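Local coordinates for 190aa long hypothetical protein (Pyrococcus horikoshii, PDB 2DDZ) that is of unknown function but assembles as a hexamer and belongs to a family placed in the class II tRNA synthetase clan, at residues 92-97 against 170-175. Sequence-based numbering, arbitrary orientation.
Sequences IARLVE and KALVEE
R94 reaches across to A171 and L172 where two helices, 81-100 and 161-184, pack side by side on a mostly antiparallel mixed sheet, an alpha+beta layer packing. The short segments cross at 134° between their N-to-C directions, well short of antiparallel, with a closest axis approach of 9.9 Å. R94 has the most surface buried: CG stands anti to the backbone N (chi1 175°) and its side chain bends at chi2, which carries the guanidinium over the A171 methyl. That CB lies under one face, off toward the rim, with R94 NH2 3.6 Å from A171 CB. Nearer its own helix, R94 CG lies against L172 CD2, which also meets L95 CD2 at 4.0 Å; the two leucine side chains cross at about a right angle. L95 continues toward the sheet through I113 and I136, while L172 also packs on L91 of helix 81-100. No direct hydrogen bond or salt bridge joins the segments. E175 instead sends OE2 to R108 of the second subunit in a salt bridge, tying this helix pair to the subunit interface. Its OE1 stays 4.1 Å from R94 NE. A water bridges them: the water O, in the guanidinium plane, accepts from R94 NE at 2.7 Å and donates to E175 OE1 and A171 O.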
ATOM      1  N   ILE E  92      -2.508  21.295 -13.296  1.00 39.09           N
ATOM      2  CA  ILE E  92      -3.125  22.622 -13.401  1.00 34.50           C
ATOM      3  C   ILE E  92      -1.993  23.639 -13.474  1.00 40.11           C
ATOM      4  O   ILE E  92      -2.077  24.629 -14.203  1.00 34.36           O
ATOM      5  CB  ILE E  92      -4.054  22.940 -12.185  1.00 33.97           C
ATOM      6  CG1 ILE E  92      -5.418  22.279 -12.385  1.00 28.97           C
ATOM      7  CG2 ILE E  92      -4.307  24.436 -12.066  1.00 33.81           C
ATOM      8  CD1 ILE E  92      -5.304  20.892 -12.863  1.00 63.01           C
ATOM      9  N   ALA E  93      -0.922  23.381 -12.732  1.00 37.53           N
ATOM     10  CA  ALA E  93       0.221  24.279 -12.753  1.00 40.91           C
ATOM     11  C   ALA E  93       0.831  24.290 -14.153  1.00 43.38           C
ATOM     12  O   ALA E  93       1.196  25.348 -14.655  1.00 46.50           O
ATOM     13  CB  ALA E  93       1.261  23.849 -11.727  1.00 34.68           C
ATOM     14  N   ARG E  94       0.939  23.125 -14.788  1.00 42.77           N
ATOM     15  CA  ARG E  94       1.506  23.077 -16.134  1.00 40.24           C
ATOM     16  C   ARG E  94       0.622  23.844 -17.120  1.00 43.05           C
ATOM     17  O   ARG E  94       1.134  24.541 -17.994  1.00 43.95           O
ATOM     18  CB  ARG E  94       1.675  21.644 -16.617  1.00 30.11           C
ATOM     19  CG  ARG E  94       2.157  21.541 -18.073  1.00 46.36           C
ATOM     20  CD  ARG E  94       3.649  21.873 -18.228  1.00 34.95           C
ATOM     21  NE  ARG E  94       4.084  21.841 -19.626  1.00 53.87           N
ATOM     22  CZ  ARG E  94       3.966  22.861 -20.480  1.00 59.31           C
ATOM     23  NH1 ARG E  94       3.430  24.008 -20.084  1.00 53.44           N
ATOM     24  NH2 ARG E  94       4.382  22.738 -21.733  1.00 49.84           N
ATOM     25  N   LEU E  95      -0.697  23.709 -16.980  1.00 38.77           N
ATOM     26  CA  LEU E  95      -1.640  24.422 -17.836  1.00 36.08           C
ATOM     27  C   LEU E  95      -1.456  25.928 -17.660  1.00 47.15           C
ATOM     28  O   LEU E  95      -1.618  26.697 -18.608  1.00 54.03           O
ATOM     29  CB  LEU E  95      -3.088  24.062 -17.490  1.00 36.04           C
ATOM     30  CG  LEU E  95      -3.558  22.657 -17.863  1.00 40.84           C
ATOM     31  CD1 LEU E  95      -5.028  22.529 -17.513  1.00 39.91           C
ATOM     32  CD2 LEU E  95      -3.337  22.398 -19.367  1.00 37.35           C
ATOM     33  N   VAL E  96      -1.121  26.348 -16.445  1.00 47.77           N
ATOM     34  CA  VAL E  96      -0.922  27.761 -16.169  1.00 44.62           C
ATOM     35  C   VAL E  96       0.320  28.250 -16.909  1.00 50.43           C
ATOM     36  O   VAL E  96       0.288  29.282 -17.575  1.00 51.25           O
ATOM     37  CB  VAL E  96      -0.798  28.008 -14.640  1.00 52.59           C
ATOM     38  CG1 VAL E  96      -0.306  29.421 -14.358  1.00 46.93           C
ATOM     39  CG2 VAL E  96      -2.166  27.792 -13.979  1.00 47.06           C
ATOM     40  N   GLU E  97       1.409  27.494 -16.798  1.00 49.39           N
ATOM     41  CA  GLU E  97       2.658  27.823 -17.484  1.00 50.05           C
ATOM     42  C   GLU E  97       2.395  27.934 -18.989  1.00 47.64           C
ATOM     43  O   GLU E  97       2.922  28.812 -19.663  1.00 53.99           O
ATOM     44  CB  GLU E  97       3.685  26.716 -17.248  1.00 45.37           C
ATOM     45  CG  GLU E  97       4.347  26.719 -15.884  1.00 63.22           C
ATOM     46  CD  GLU E  97       4.964  25.366 -15.537  1.00 72.82           C
ATOM     47  OE1 GLU E  97       5.342  24.626 -16.472  1.00 73.80           O
ATOM     48  OE2 GLU E  97       5.079  25.048 -14.332  1.00 60.58           O
ATOM     49  N   LYS E 170      -0.672  17.434 -25.182  1.00 46.19           N
ATOM     50  CA  LYS E 170       0.707  16.976 -25.321  1.00 46.66           C
ATOM     51  C   LYS E 170       1.529  17.411 -24.101  1.00 42.09           C
ATOM     52  O   LYS E 170       2.398  16.678 -23.632  1.00 48.61           O
ATOM     53  CB  LYS E 170       1.308  17.562 -26.608  1.00 57.87           C
ATOM     54  CG  LYS E 170       2.678  17.019 -27.014  1.00 70.96           C
ATOM     55  CD  LYS E 170       3.187  17.743 -28.263  1.00 80.81           C
ATOM     56  CE  LYS E 170       4.530  17.211 -28.764  1.00 82.80           C
ATOM     57  NZ  LYS E 170       4.420  15.857 -29.381  1.00 82.82           N
ATOM     58  N   ALA E 171       1.246  18.606 -23.592  1.00 41.08           N
ATOM     59  CA  ALA E 171       1.949  19.148 -22.427  1.00 36.77           C
ATOM     60  C   ALA E 171       1.700  18.315 -21.174  1.00 40.22           C
ATOM     61  O   ALA E 171       2.614  18.084 -20.384  1.00 40.44           O
ATOM     62  CB  ALA E 171       1.508  20.593 -22.178  1.00 28.51           C
ATOM     63  N   LEU E 172       0.455  17.877 -20.994  1.00 42.07           N
ATOM     64  CA  LEU E 172       0.080  17.074 -19.841  1.00 34.96           C
ATOM     65  C   LEU E 172       0.632  15.652 -19.929  1.00 34.16           C
ATOM     66  O   LEU E 172       1.070  15.090 -18.922  1.00 33.44           O
ATOM     67  CB  LEU E 172      -1.443  17.053 -19.689  1.00 35.60           C
ATOM     68  CG  LEU E 172      -2.076  18.421 -19.407  1.00 39.64           C
ATOM     69  CD1 LEU E 172      -3.505  18.219 -18.936  1.00 38.87           C
ATOM     70  CD2 LEU E 172      -1.270  19.172 -18.352  1.00 37.79           C
ATOM     71  N   VAL E 173       0.617  15.066 -21.121  1.00 32.28           N
ATOM     72  CA  VAL E 173       1.158  13.724 -21.274  1.00 31.32           C
ATOM     73  C   VAL E 173       2.648  13.764 -20.935  1.00 38.62           C
ATOM     74  O   VAL E 173       3.146  12.911 -20.203  1.00 39.52           O
ATOM     75  CB  VAL E 173       0.970  13.192 -22.710  1.00 35.33           C
ATOM     76  CG1 VAL E 173       1.771  11.910 -22.903  1.00 36.45           C
ATOM     77  CG2 VAL E 173      -0.499  12.922 -22.969  1.00 40.06           C
ATOM     78  N   GLU E 174       3.356  14.767 -21.446  1.00 44.78           N
ATOM     79  CA  GLU E 174       4.785  14.891 -21.161  1.00 47.19           C
ATOM     80  C   GLU E 174       5.030  15.078 -19.670  1.00 42.22           C
ATOM     81  O   GLU E 174       6.014  14.580 -19.129  1.00 42.53           O
ATOM     82  CB  GLU E 174       5.390  16.071 -21.918  1.00 41.42           C
ATOM     83  CG  GLU E 174       5.344  15.930 -23.420  1.00 67.95           C
ATOM     84  CD  GLU E 174       6.105  17.034 -24.125  1.00 82.90           C
ATOM     85  OE1 GLU E 174       6.356  18.086 -23.491  1.00 88.04           O
ATOM     86  OE2 GLU E 174       6.440  16.854 -25.314  1.00 86.29           O
ATOM     87  N   GLU E 175       4.134  15.803 -19.010  1.00 42.85           N
ATOM     88  CA  GLU E 175       4.267  16.048 -17.581  1.00 44.79           C
ATOM     89  C   GLU E 175       4.210  14.728 -16.834  1.00 45.93           C
ATOM     90  O   GLU E 175       5.062  14.431 -15.993  1.00 44.07           O
ATOM     91  CB  GLU E 175       3.139  16.955 -17.090  1.00 42.98           C
ATOM     92  CG  GLU E 175       3.377  17.551 -15.710  1.00 48.66           C
ATOM     93  CD  GLU E 175       4.637  18.400 -15.654  1.00 53.05           C
ATOM     94  OE1 GLU E 175       4.868  19.187 -16.601  1.00 55.35           O
ATOM     95  OE2 GLU E 175       5.394  18.288 -14.663  1.00 49.88           O
TER
HETATM   96  O   HOH W   1       5.280  19.421 -19.477  1.00 38.66           O